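PDB 1OYJ: probable glutathione S-transferase GSTU1 from Oryza sativa, which catalyses the conjugation of reduced glutathione to a wide range of hydrophobic electrophiles. Local coordinates for residues A[25-30]-A[160-165]; A[75-80]-A[85-90]; A[178-181]-A[186-189]. All coordinates share one frame; numbering follows the deposited sequence. Where two conformers were deposited one is given.

In the fold
The N-terminal thioredoxin-like part runs through helix 16-28 and on to helix 69-79. Contact 2 closes a short loop directly behind that last helix, binding 75-80 to the linker segment 85-90 before helix 97-124 begins. Contact 1 closes a much longer loop, since 25-30 meets 160-165 at the head of helix 164-169 in the helical C-terminal part. Contact 2 therefore nests inside contact 1, and the two touch through K28 with D77 and F164 with L86. Contact 3 follows in series, closing the turn between helices 176-183 and 187-190 on the opposite side of the chain's centre from contact 2.

Contact 1 of 3, residues A[25-30]-A[160-165]; sequences MAEKGL and GRLGFV
Where the last turn of helix 16-28 in the thioredoxin-like part faces the approach to helix 164-169 in the helical C-terminal part, E27 meets L162 and R161. A bend in the E27 side chain makes this possible: CG stands opposite the carbonyl carbon (chi1 -78°), and the chain turns again at chi2 (-65°). The E27 and L162 side chains cross at about a right angle, with the carboxylate carbon reaching the leucine methyl. E27 CD and L162 CD1 come within 4.0 Å, a van der Waals contact in which the methyl backs the acid. R161 touches more lightly, its CB 4.4 Å from E27 OE1.

Between 25-30 and 160-165 the polar link runs through a water. It donates to E27 OE1 and to L162 O, each at 2.9 Å. From R161 NH2 it accepts at 2.8 Å, lying in the guanidinium plane at its edge. The opposite charges themselves stay apart, with E27 OE1 5.3 Å from R161 NH2, so the water mediates between them. Each has another anchor: E27 OE2 bonds S206 OG on helix 205-210, and R161 NH2 bonds H85 O.

Both segments are shaped by helix ends. Helix 16-28 closes in a Schellman motif at G29, whose positive phi is easy for a residue without a CB; L30 N reaches M25 O at 2.9 Å and G29 N reaches A26 O. On the other side G163 occupies the N-cap of helix 164-169. Glycine offers no capping hydroxyl; G163 N is instead held by D166 OD2, three residues on. L162, just before it, also packs on S206 and V207, as suits a buried aliphatic residue.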
ATOM      1  N   MET A  25       1.462  16.552   9.734  1.00 20.13           N
ATOM      2  CA  MET A  25       1.063  17.938   9.713  1.00 20.97           C
ATOM      3  C   MET A  25       1.798  18.773  10.759  1.00 21.28           C
ATOM      4  O   MET A  25       2.316  19.845  10.448  1.00 23.27           O
ATOM      5  CB  MET A  25      -0.477  18.040   9.847  1.00 19.98           C
ATOM      6  CG  MET A  25      -1.140  17.644   8.538  1.00 22.87           C
ATOM      7  SD  MET A  25      -2.924  17.836   8.451  1.00 24.75           S
ATOM      8  CE  MET A  25      -3.566  16.540   9.542  1.00 23.84           C
ATOM      9  N   ALA A  26       1.888  18.286  11.992  1.00 22.54           N
ATOM     10  CA  ALA A  26       2.674  18.974  12.985  1.00 22.60           C
ATOM     11  C   ALA A  26       4.090  19.201  12.513  1.00 22.46           C
ATOM     12  O   ALA A  26       4.649  20.323  12.661  1.00 24.23           O
ATOM     13  CB  ALA A  26       2.670  18.225  14.283  1.00 22.01           C
ATOM     14  N   GLU A  27       4.705  18.181  11.980  1.00 23.00           N
ATOM     15  CA  GLU A  27       6.113  18.287  11.482  1.00 21.64           C
ATOM     16  C   GLU A  27       6.240  19.352  10.441  1.00 22.44           C
ATOM     17  O   GLU A  27       7.301  19.984  10.326  1.00 19.48           O
ATOM     18  CB  GLU A  27       6.653  16.982  10.887  1.00 22.70           C
ATOM     19  CG  GLU A  27       7.097  15.944  11.902  1.00 22.35           C
ATOM     20  CD  GLU A  27       8.280  16.418  12.686  1.00 29.89           C
ATOM     21  OE1 GLU A  27       9.365  16.573  12.118  1.00 28.94           O
ATOM     22  OE2 GLU A  27       8.104  16.636  13.868  1.00 29.49           O
ATOM     23  N   LYS A  28       5.169  19.506   9.663  1.00 21.35           N
ATOM     24  CA  LYS A  28       5.149  20.410   8.566  1.00 23.79           C
ATOM     25  C   LYS A  28       4.672  21.845   8.878  1.00 23.16           C
ATOM     26  O   LYS A  28       4.646  22.674   8.013  1.00 22.42           O
ATOM     27  CB  LYS A  28       4.310  19.796   7.422  1.00 23.92           C
ATOM     28  CG  LYS A  28       5.003  18.608   6.719  1.00 21.95           C
ATOM     29  CD  LYS A  28       4.098  17.864   5.736  1.00 25.26           C
ATOM     30  CE  LYS A  28       4.969  16.942   4.822  1.00 24.53           C
ATOM     31  NZ  LYS A  28       5.611  17.654   3.667  1.00 25.31           N
ATOM     32  N   GLY A  29       4.267  22.087  10.097  1.00 23.63           N
ATOM     33  CA  GLY A  29       3.703  23.383  10.470  1.00 22.25           C
ATOM     34  C   GLY A  29       2.305  23.573   9.921  1.00 22.27           C
ATOM     35  O   GLY A  29       1.844  24.697   9.815  1.00 21.55           O
ATOM     36  N   LEU A  30       1.607  22.515   9.550  1.00 20.33           N
ATOM     37  CA  LEU A  30       0.306  22.710   8.980  1.00 21.25           C
ATOM     38  C   LEU A  30      -0.798  22.542  10.049  1.00 21.60           C
ATOM     39  O   LEU A  30      -0.915  21.473  10.614  1.00 20.71           O
ATOM     40  CB  LEU A  30       0.090  21.677   7.858  1.00 20.67           C
ATOM     41  CG  LEU A  30       1.018  21.683   6.646  1.00 25.62           C
ATOM     42  CD1 LEU A  30       0.769  20.454   5.790  1.00 28.20           C
ATOM     43  CD2 LEU A  30       0.643  22.896   5.827  1.00 25.92           C
ATOM     44  N   GLY A 160      18.330  14.292  10.623  1.00 41.26           N
ATOM     45  CA  GLY A 160      18.032  14.551  12.020  1.00 38.11           C
ATOM     46  C   GLY A 160      16.541  14.713  12.328  1.00 36.07           C
ATOM     47  O   GLY A 160      16.207  15.171  13.394  1.00 38.55           O
ATOM     48  N   ARG A 161      15.638  14.359  11.420  1.00 32.06           N
ATOM     49  CA  ARG A 161      14.215  14.451  11.724  1.00 30.37           C
ATOM     50  C   ARG A 161      13.417  13.275  11.133  1.00 26.37           C
ATOM     51  O   ARG A 161      13.941  12.463  10.384  1.00 23.03           O
ATOM     52  CB  ARG A 161      13.648  15.779  11.237  1.00 30.67           C
ATOM     53  CG  ARG A 161      13.547  15.924   9.789  1.00 32.99           C
ATOM     54  CD  ARG A 161      13.309  17.418   9.281  1.00 35.56           C
ATOM     55  NE  ARG A 161      13.544  17.437   7.853  1.00 34.77           N
ATOM     56  CZ  ARG A 161      12.716  16.878   6.926  1.00 39.57           C
ATOM     57  NH1 ARG A 161      13.030  16.916   5.642  1.00 36.42           N
ATOM     58  NH2 ARG A 161      11.526  16.339   7.263  1.00 39.12           N
ATOM     59  N   LEU A 162      12.144  13.190  11.506  1.00 25.62           N
ATOM     60  CA  LEU A 162      11.312  12.098  11.086  1.00 23.27           C
ATOM     61  C   LEU A 162      11.148  12.025   9.574  1.00 22.53           C
ATOM     62  O   LEU A 162      10.921  13.014   8.929  1.00 23.78           O
ATOM     63  CB  LEU A 162       9.954  12.207  11.750  1.00 23.65           C
ATOM     64  CG  LEU A 162       9.965  12.171  13.297  1.00 24.57           C
ATOM     65  CD1 LEU A 162       8.612  12.549  13.748  1.00 23.20           C
ATOM     66  CD2 LEU A 162      10.333  10.831  13.903  1.00 25.92           C
ATOM     67  N   GLY A 163      11.367  10.836   9.017  1.00 20.13           N
ATOM     68  CA  GLY A 163      11.079  10.545   7.638  1.00 19.64           C
ATOM     69  C   GLY A 163       9.741   9.785   7.491  1.00 19.58           C
ATOM     70  O   GLY A 163       9.050   9.377   8.508  1.00 17.81           O
ATOM     71  N   PHE A 164       9.417   9.524   6.226  1.00 19.13           N
ATOM     72  CA  PHE A 164       8.238   8.702   5.885  1.00 19.88           C
ATOM     73  C   PHE A 164       8.044   7.426   6.715  1.00 19.68           C
ATOM     74  O   PHE A 164       7.010   7.217   7.304  1.00 18.85           O
ATOM     75  CB  PHE A 164       8.313   8.315   4.432  1.00 20.21           C
ATOM     76  CG  PHE A 164       7.050   7.758   3.854  1.00 19.57           C
ATOM     77  CD1 PHE A 164       5.920   8.486   3.779  1.00 24.01           C
ATOM     78  CD2 PHE A 164       7.040   6.518   3.247  1.00 19.09           C
ATOM     79  CE1 PHE A 164       4.751   7.933   3.177  1.00 21.99           C
ATOM     80  CE2 PHE A 164       5.907   6.026   2.559  1.00 18.94           C
ATOM     81  CZ  PHE A 164       4.762   6.697   2.604  1.00 20.35           C
ATOM     82  N   VAL A 165       9.030   6.560   6.797  1.00 18.87           N
ATOM     83  CA  VAL A 165       8.879   5.351   7.571  1.00 18.41           C
ATOM     84  C   VAL A 165       8.812   5.635   9.016  1.00 19.02           C
ATOM     85  O   VAL A 165       8.057   4.958   9.722  1.00 19.09           O
ATOM     86  CB  VAL A 165      10.065   4.350   7.307  1.00 18.90           C
ATOM     87  CG1 VAL A 165       9.932   3.113   8.131  1.00 17.46           C
ATOM     88  CG2 VAL A 165      10.060   3.935   5.826  1.00 18.34           C
TER
HETATM   89  O   HOH W   1       9.925  15.706   9.436  1.00 36.92           O

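Contact 2 of 3, residues A[75-80]-A[85-90]; sequences YLDDAF and HLLPPA
D77, near the C-terminal end of helix 69-79, grips two successive backbone amides of the following linker with its two carboxylate oxygens. L86 N donates to D77 OD1 at 2.9 Å, nearly straight at 165°, while L87 N donates to D77 OD2 at 3.0 Å and 159°. Both oxygens use their syn lone pairs, so the amides sit in the mouth of the carboxylate; L86 N also makes a weak second bond to OD2. Around this fork the backbone of H85 closes in, its CA 3.3 Å from D77 OD1, and L87 CB lies 3.7 Å from D77 OD2. Aspartate suits the place because its short arm, with CG turned away from the carbonyl carbon (chi1 -88°), keeps the carboxylate close to the helix surface, where the linker amides of L86 and L87 pass.

In the next shell, K28 NZ forms a salt bridge to D77 OD1 and also bonds L76 O, T83 OG1 and P84 O, tying helix 16-28 to the same turn. The linker is further positioned by L86, which hydrogen-bonds F164 through the backbone and packs on A24 and V167. P89 CD rests 3.8 Å above the centre of the H85 ring. D78 turns elsewhere, making salt bridges to R101 and R105 of the second subunit.

Replacing D77 by an alanine would probably leave the amides of L86 and L87 without these acceptors and K28 without its carboxylate, the linker less firmly fixed to helix 69-79.

With two amides and a buried lysine all directed at one carboxylate, D77 is likely to be stabilised as the anion, and it probably offsets the charge of the K28 ammonium in turn.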
ATOM      1  N   TYR A  75       0.625  12.702   0.130  1.00 21.72           N
ATOM      2  CA  TYR A  75      -0.092  13.891  -0.296  1.00 23.19           C
ATOM      3  C   TYR A  75       0.436  15.147   0.396  1.00 23.66           C
ATOM      4  O   TYR A  75       0.607  16.214  -0.237  1.00 23.84           O
ATOM      5  CB  TYR A  75      -1.622  13.708  -0.166  1.00 22.61           C
ATOM      6  CG  TYR A  75      -2.460  14.922  -0.574  1.00 23.04           C
ATOM      7  CD1 TYR A  75      -2.645  15.244  -1.909  1.00 25.76           C
ATOM      8  CD2 TYR A  75      -2.981  15.793   0.387  1.00 23.11           C
ATOM      9  CE1 TYR A  75      -3.395  16.380  -2.279  1.00 26.89           C
ATOM     10  CE2 TYR A  75      -3.704  16.919   0.030  1.00 21.56           C
ATOM     11  CZ  TYR A  75      -3.914  17.207  -1.293  1.00 25.75           C
ATOM     12  OH  TYR A  75      -4.651  18.316  -1.617  1.00 25.03           O
ATOM     13  N   LEU A  76       0.694  15.045   1.685  1.00 23.34           N
ATOM     14  CA  LEU A  76       1.196  16.166   2.455  1.00 23.20           C
ATOM     15  C   LEU A  76       2.570  16.625   1.912  1.00 24.34           C
ATOM     16  O   LEU A  76       2.905  17.816   2.059  1.00 26.75           O
ATOM     17  CB  LEU A  76       1.246  15.864   3.925  1.00 21.65           C
ATOM     18  CG  LEU A  76      -0.118  15.647   4.563  1.00 24.68           C
ATOM     19  CD1 LEU A  76       0.078  15.161   6.058  1.00 24.41           C
ATOM     20  CD2 LEU A  76      -0.879  16.922   4.501  1.00 26.85           C
ATOM     21  N   ASP A  77       3.375  15.735   1.325  1.00 23.24           N
ATOM     22  CA  ASP A  77       4.572  16.196   0.633  1.00 24.05           C
ATOM     23  C   ASP A  77       4.141  16.838  -0.714  1.00 25.22           C
ATOM     24  O   ASP A  77       4.558  17.979  -1.044  1.00 23.69           O
ATOM     25  CB  ASP A  77       5.505  15.079   0.224  1.00 24.65           C
ATOM     26  CG  ASP A  77       6.520  14.700   1.290  1.00 26.01           C
ATOM     27  OD1 ASP A  77       6.563  15.341   2.396  1.00 25.41           O
ATOM     28  OD2 ASP A  77       7.322  13.766   1.056  1.00 25.48           O
ATOM     29  N   ASP A  78       3.314  16.124  -1.483  1.00 23.08           N
ATOM     30  CA  ASP A  78       3.039  16.580  -2.854  1.00 24.56           C
ATOM     31  C   ASP A  78       2.336  17.896  -2.862  1.00 25.04           C
ATOM     32  O   ASP A  78       2.618  18.757  -3.680  1.00 25.89           O
ATOM     33  CB  ASP A  78       2.200  15.580  -3.674  1.00 24.95           C
ATOM     34  CG  ASP A  78       2.949  14.313  -4.039  1.00 25.73           C
ATOM     35  OD1 ASP A  78       2.238  13.325  -4.368  1.00 24.04           O
ATOM     36  OD2 ASP A  78       4.211  14.218  -4.033  1.00 23.64           O
ATOM     37  N   ALA A  79       1.382  18.048  -1.963  1.00 25.45           N
ATOM     38  CA  ALA A  79       0.568  19.255  -1.949  1.00 26.58           C
ATOM     39  C   ALA A  79       1.209  20.426  -1.246  1.00 26.70           C
ATOM     40  O   ALA A  79       0.789  21.536  -1.467  1.00 28.93           O
ATOM     41  CB  ALA A  79      -0.744  18.951  -1.353  1.00 26.95           C
ATOM     42  N   PHE A  80       2.231  20.205  -0.432  1.00 26.57           N
ATOM     43  CA  PHE A  80       2.866  21.306   0.300  1.00 26.55           C
ATOM     44  C   PHE A  80       4.352  21.225   0.152  1.00 26.66           C
ATOM     45  O   PHE A  80       5.030  20.864   1.094  1.00 24.27           O
ATOM     46  CB  PHE A  80       2.479  21.176   1.785  1.00 26.05           C
ATOM     47  CG  PHE A  80       1.000  21.269   2.031  1.00 25.41           C
ATOM     48  CD1 PHE A  80       0.231  20.165   2.153  1.00 26.71           C
ATOM     49  CD2 PHE A  80       0.380  22.503   2.088  1.00 28.70           C
ATOM     50  CE1 PHE A  80      -1.123  20.276   2.384  1.00 29.89           C
ATOM     51  CE2 PHE A  80      -0.962  22.612   2.290  1.00 27.38           C
ATOM     52  CZ  PHE A  80      -1.706  21.514   2.450  1.00 26.52           C
ATOM     53  N   HIS A  85      10.088  17.636   3.983  1.00 27.16           N
ATOM     54  CA  HIS A  85       9.587  16.511   3.232  1.00 27.29           C
ATOM     55  C   HIS A  85       9.745  15.210   4.015  1.00 25.39           C
ATOM     56  O   HIS A  85      10.689  15.049   4.774  1.00 25.38           O
ATOM     57  CB  HIS A  85      10.327  16.398   1.891  1.00 27.32           C
ATOM     58  CG  HIS A  85      11.807  16.235   2.048  1.00 32.57           C
ATOM     59  ND1 HIS A  85      12.676  17.297   1.988  1.00 37.69           N
ATOM     60  CD2 HIS A  85      12.561  15.147   2.358  1.00 37.96           C
ATOM     61  CE1 HIS A  85      13.906  16.866   2.234  1.00 39.39           C
ATOM     62  NE2 HIS A  85      13.868  15.561   2.430  1.00 36.53           N
ATOM     63  N   LEU A  86       8.811  14.301   3.836  1.00 23.38           N
ATOM     64  CA  LEU A  86       8.892  12.971   4.467  1.00 23.92           C
ATOM     65  C   LEU A  86       9.694  12.020   3.576  1.00 24.40           C
ATOM     66  O   LEU A  86      10.352  11.125   4.069  1.00 23.45           O
ATOM     67  CB  LEU A  86       7.494  12.398   4.692  1.00 23.75           C
ATOM     68  CG  LEU A  86       6.727  13.081   5.818  1.00 22.53           C
ATOM     69  CD1 LEU A  86       5.308  12.549   5.803  1.00 25.33           C
ATOM     70  CD2 LEU A  86       7.430  12.898   7.103  1.00 23.56           C
ATOM     71  N   LEU A  87       9.590  12.222   2.263  1.00 24.20           N
ATOM     72  CA  LEU A  87      10.360  11.450   1.310  1.00 25.66           C
ATOM     73  C   LEU A  87      11.250  12.419   0.572  1.00 28.15           C
ATOM     74  O   LEU A  87      10.875  13.547   0.331  1.00 26.15           O
ATOM     75  CB  LEU A  87       9.424  10.779   0.328  1.00 27.05           C
ATOM     76  CG  LEU A  87       8.514   9.681   0.877  1.00 27.32           C
ATOM     77  CD1 LEU A  87       7.420   9.389  -0.049  1.00 30.24           C
ATOM     78  CD2 LEU A  87       9.307   8.501   1.162  1.00 28.80           C
ATOM     79  N   PRO A  88      12.432  11.995   0.156  1.00 31.20           N
ATOM     80  CA  PRO A  88      13.326  12.936  -0.544  1.00 33.25           C
ATOM     81  C   PRO A  88      12.736  13.281  -1.882  1.00 35.39           C
ATOM     82  O   PRO A  88      12.204  12.384  -2.508  1.00 34.78           O
ATOM     83  CB  PRO A  88      14.611  12.137  -0.761  1.00 33.14           C
ATOM     84  CG  PRO A  88      14.384  10.768  -0.170  1.00 32.99           C
ATOM     85  CD  PRO A  88      12.962  10.635   0.269  1.00 30.85           C
ATOM     86  N   PRO A  89      12.755  14.531  -2.319  1.00 39.20           N
ATOM     87  CA  PRO A  89      12.314  14.837  -3.690  1.00 42.58           C
ATOM     88  C   PRO A  89      13.240  14.239  -4.710  1.00 44.97           C
ATOM     89  O   PRO A  89      14.399  14.394  -4.524  1.00 45.58           O
ATOM     90  CB  PRO A  89      12.394  16.346  -3.749  1.00 42.94           C
ATOM     91  CG  PRO A  89      12.320  16.775  -2.289  1.00 41.53           C
ATOM     92  CD  PRO A  89      13.087  15.746  -1.573  1.00 39.23           C
ATOM     93  N   ALA A  90      12.764  13.448  -5.668  1.00 50.12           N
ATOM     94  CA  ALA A  90      13.640  12.993  -6.767  1.00 53.95           C
ATOM     95  C   ALA A  90      13.736  14.157  -7.758  1.00 57.01           C
ATOM     96  O   ALA A  90      14.328  14.033  -8.826  1.00 57.59           O
ATOM     97  CB  ALA A  90      13.103  11.733  -7.449  1.00 54.30           C
TER

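Contact 3 of 3, residues A[178-181]-A[186-189]; sequences SYER and SVEE
E180 sends its side chain out from helix 176-183 with CG pointing away from the carbonyl carbon (chi1 -70°) and then runs on extended (chi2 171°), just far enough for OE2 to meet the amide of V187. V187 N donates to E180 OE2 at 2.6 Å with an angle of 161°, and the oxygen uses its anti lone pair, on the side away from OE1. The length of glutamate suits the distance from helix 176-183 to this amide. The CG2 methyl of V187 comes to 3.4 Å from E180 OE2 and 4.0 Å from E180 CG. The CA of S186 completes the approach, 3.4 Å from E180 OE2.

Two acceptors thus serve the start of helix 187-190. S186 is its N-cap, and S186 OG accepts from E189 N at 3.1 Å, as a small hydroxyl residue does well, while E180 takes the first helical amide. A carboxylate at a helix N terminus is probably favoured by the partial positive charge there.

Around the turn, Y179 packs on L115, L122 and W123 of helix 97-124, and S178 rests on helix 214-229. V187, aliphatic and buried, meets A195 of helix 192-201, where one conformer of E188 may also pair with R199.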
ATOM      1  N   SER A 178       1.767  -2.671  25.418  1.00 18.30           N
ATOM      2  CA  SER A 178       0.701  -3.618  25.287  1.00 19.37           C
ATOM      3  C   SER A 178       1.163  -4.914  24.577  1.00 20.40           C
ATOM      4  O   SER A 178       0.721  -5.998  24.962  1.00 20.66           O
ATOM      5  CB  SER A 178      -0.488  -2.980  24.543  1.00 19.62           C
ATOM      6  OG  SER A 178      -1.031  -1.886  25.262  1.00 21.85           O
ATOM      7  N   TYR A 179       2.034  -4.785  23.589  1.00 19.91           N
ATOM      8  CA  TYR A 179       2.562  -5.963  22.915  1.00 21.28           C
ATOM      9  C   TYR A 179       3.369  -6.764  23.908  1.00 21.89           C
ATOM     10  O   TYR A 179       3.298  -7.992  23.877  1.00 22.62           O
ATOM     11  CB  TYR A 179       3.501  -5.622  21.768  1.00 21.03           C
ATOM     12  CG  TYR A 179       2.888  -4.840  20.622  1.00 20.93           C
ATOM     13  CD1 TYR A 179       1.556  -4.791  20.417  1.00 20.63           C
ATOM     14  CD2 TYR A 179       3.674  -4.217  19.743  1.00 24.92           C
ATOM     15  CE1 TYR A 179       1.035  -4.037  19.377  1.00 21.01           C
ATOM     16  CE2 TYR A 179       3.166  -3.522  18.709  1.00 24.56           C
ATOM     17  CZ  TYR A 179       1.863  -3.423  18.547  1.00 22.46           C
ATOM     18  OH  TYR A 179       1.401  -2.678  17.451  1.00 27.31           O
ATOM     19  N   GLU A 180       4.135  -6.054  24.747  1.00 22.07           N
ATOM     20  CA  GLU A 180       4.942  -6.674  25.797  1.00 23.09           C
ATOM     21  C   GLU A 180       4.183  -7.472  26.793  1.00 23.21           C
ATOM     22  O   GLU A 180       4.529  -8.661  27.064  1.00 21.95           O
ATOM     23  CB  GLU A 180       5.863  -5.690  26.551  1.00 24.11           C
ATOM     24  CG  GLU A 180       7.006  -5.195  25.692  1.00 23.23           C
ATOM     25  CD  GLU A 180       7.822  -4.069  26.303  1.00 24.78           C
ATOM     26  OE1 GLU A 180       7.315  -3.350  27.171  1.00 26.61           O
ATOM     27  OE2 GLU A 180       8.981  -3.950  25.928  1.00 28.86           O
ATOM     28  N   ARG A 181       3.116  -6.885  27.298  1.00 24.05           N
ATOM     29  CA  ARG A 181       2.366  -7.562  28.309  1.00 25.76           C
ATOM     30  C   ARG A 181       1.567  -8.708  27.702  1.00 24.89           C
ATOM     31  O   ARG A 181       1.476  -9.771  28.289  1.00 22.24           O
ATOM     32  CB  ARG A 181       1.434  -6.560  29.023  1.00 27.11           C
ATOM     33  CG  ARG A 181       2.230  -5.506  29.816  1.00 33.33           C
ATOM     34  CD  ARG A 181       1.728  -5.195  31.137  1.00 40.32           C
ATOM     35  NE  ARG A 181       1.710  -6.309  32.084  1.00 43.19           N
ATOM     36  CZ  ARG A 181       0.670  -6.572  32.867  1.00 49.44           C
ATOM     37  NH1 ARG A 181       0.711  -7.561  33.755  1.00 50.64           N
ATOM     38  NH2 ARG A 181      -0.439  -5.848  32.760  1.00 51.27           N
ATOM     39  N   SER A 186       9.936  -8.407  25.999  1.00 24.41           N
ATOM     40  CA  SER A 186      10.364  -7.025  26.231  1.00 23.78           C
ATOM     41  C   SER A 186      11.041  -6.496  24.941  1.00 22.13           C
ATOM     42  O   SER A 186      11.940  -7.122  24.395  1.00 21.15           O
ATOM     43  CB  SER A 186      11.329  -6.987  27.433  1.00 25.35           C
ATOM     44  OG  SER A 186      12.404  -6.066  27.278  1.00 26.65           O
ATOM     45  N   VAL A 187      10.577  -5.361  24.449  1.00 20.17           N
ATOM     46  CA  VAL A 187      11.158  -4.792  23.265  1.00 19.38           C
ATOM     47  C   VAL A 187      12.622  -4.477  23.482  1.00 20.25           C
ATOM     48  O   VAL A 187      13.445  -4.653  22.609  1.00 20.94           O
ATOM     49  CB  VAL A 187      10.443  -3.559  22.869  1.00 20.23           C
ATOM     50  CG1 VAL A 187      11.092  -2.975  21.603  1.00 19.38           C
ATOM     51  CG2 VAL A 187       8.993  -3.906  22.530  1.00 20.35           C
ATOM     52  N   GLU A 188      12.940  -3.996  24.661  1.00 21.11           N
ATOM     53  CA  GLU A 188      14.308  -3.689  25.021  1.00 23.93           C
ATOM     54  C   GLU A 188      15.198  -4.950  24.808  1.00 24.12           C
ATOM     55  O   GLU A 188      16.272  -4.870  24.187  1.00 27.34           O
ATOM     56  CB  GLU A 188      14.382  -3.095  26.454  1.00 22.40           C
ATOM     57  CG  GLU A 188      15.793  -2.687  26.805  0.70 27.38           C
ATOM     58  CD  GLU A 188      16.192  -1.443  26.077  0.70 27.19           C
ATOM     59  OE1 GLU A 188      15.306  -0.567  25.981  0.70 32.73           O
ATOM     60  OE2 GLU A 188      17.341  -1.389  25.575  0.70 25.02           O
ATOM     61  N   GLU A 189      14.778  -6.105  25.311  1.00 23.97           N
ATOM     62  CA  GLU A 189      15.543  -7.371  25.105  1.00 24.99           C
ATOM     63  C   GLU A 189      15.587  -7.876  23.662  1.00 23.95           C
ATOM     64  O   GLU A 189      16.637  -8.187  23.096  1.00 22.61           O
ATOM     65  CB  GLU A 189      14.972  -8.502  25.974  1.00 27.11           C
ATOM     66  CG  GLU A 189      15.225  -9.912  25.411  1.00 33.37           C
ATOM     67  CD  GLU A 189      16.568 -10.499  25.809  1.00 43.42           C
ATOM     68  OE1 GLU A 189      17.313  -9.820  26.560  1.00 49.34           O
ATOM     69  OE2 GLU A 189      16.893 -11.647  25.378  1.00 46.93           O
TER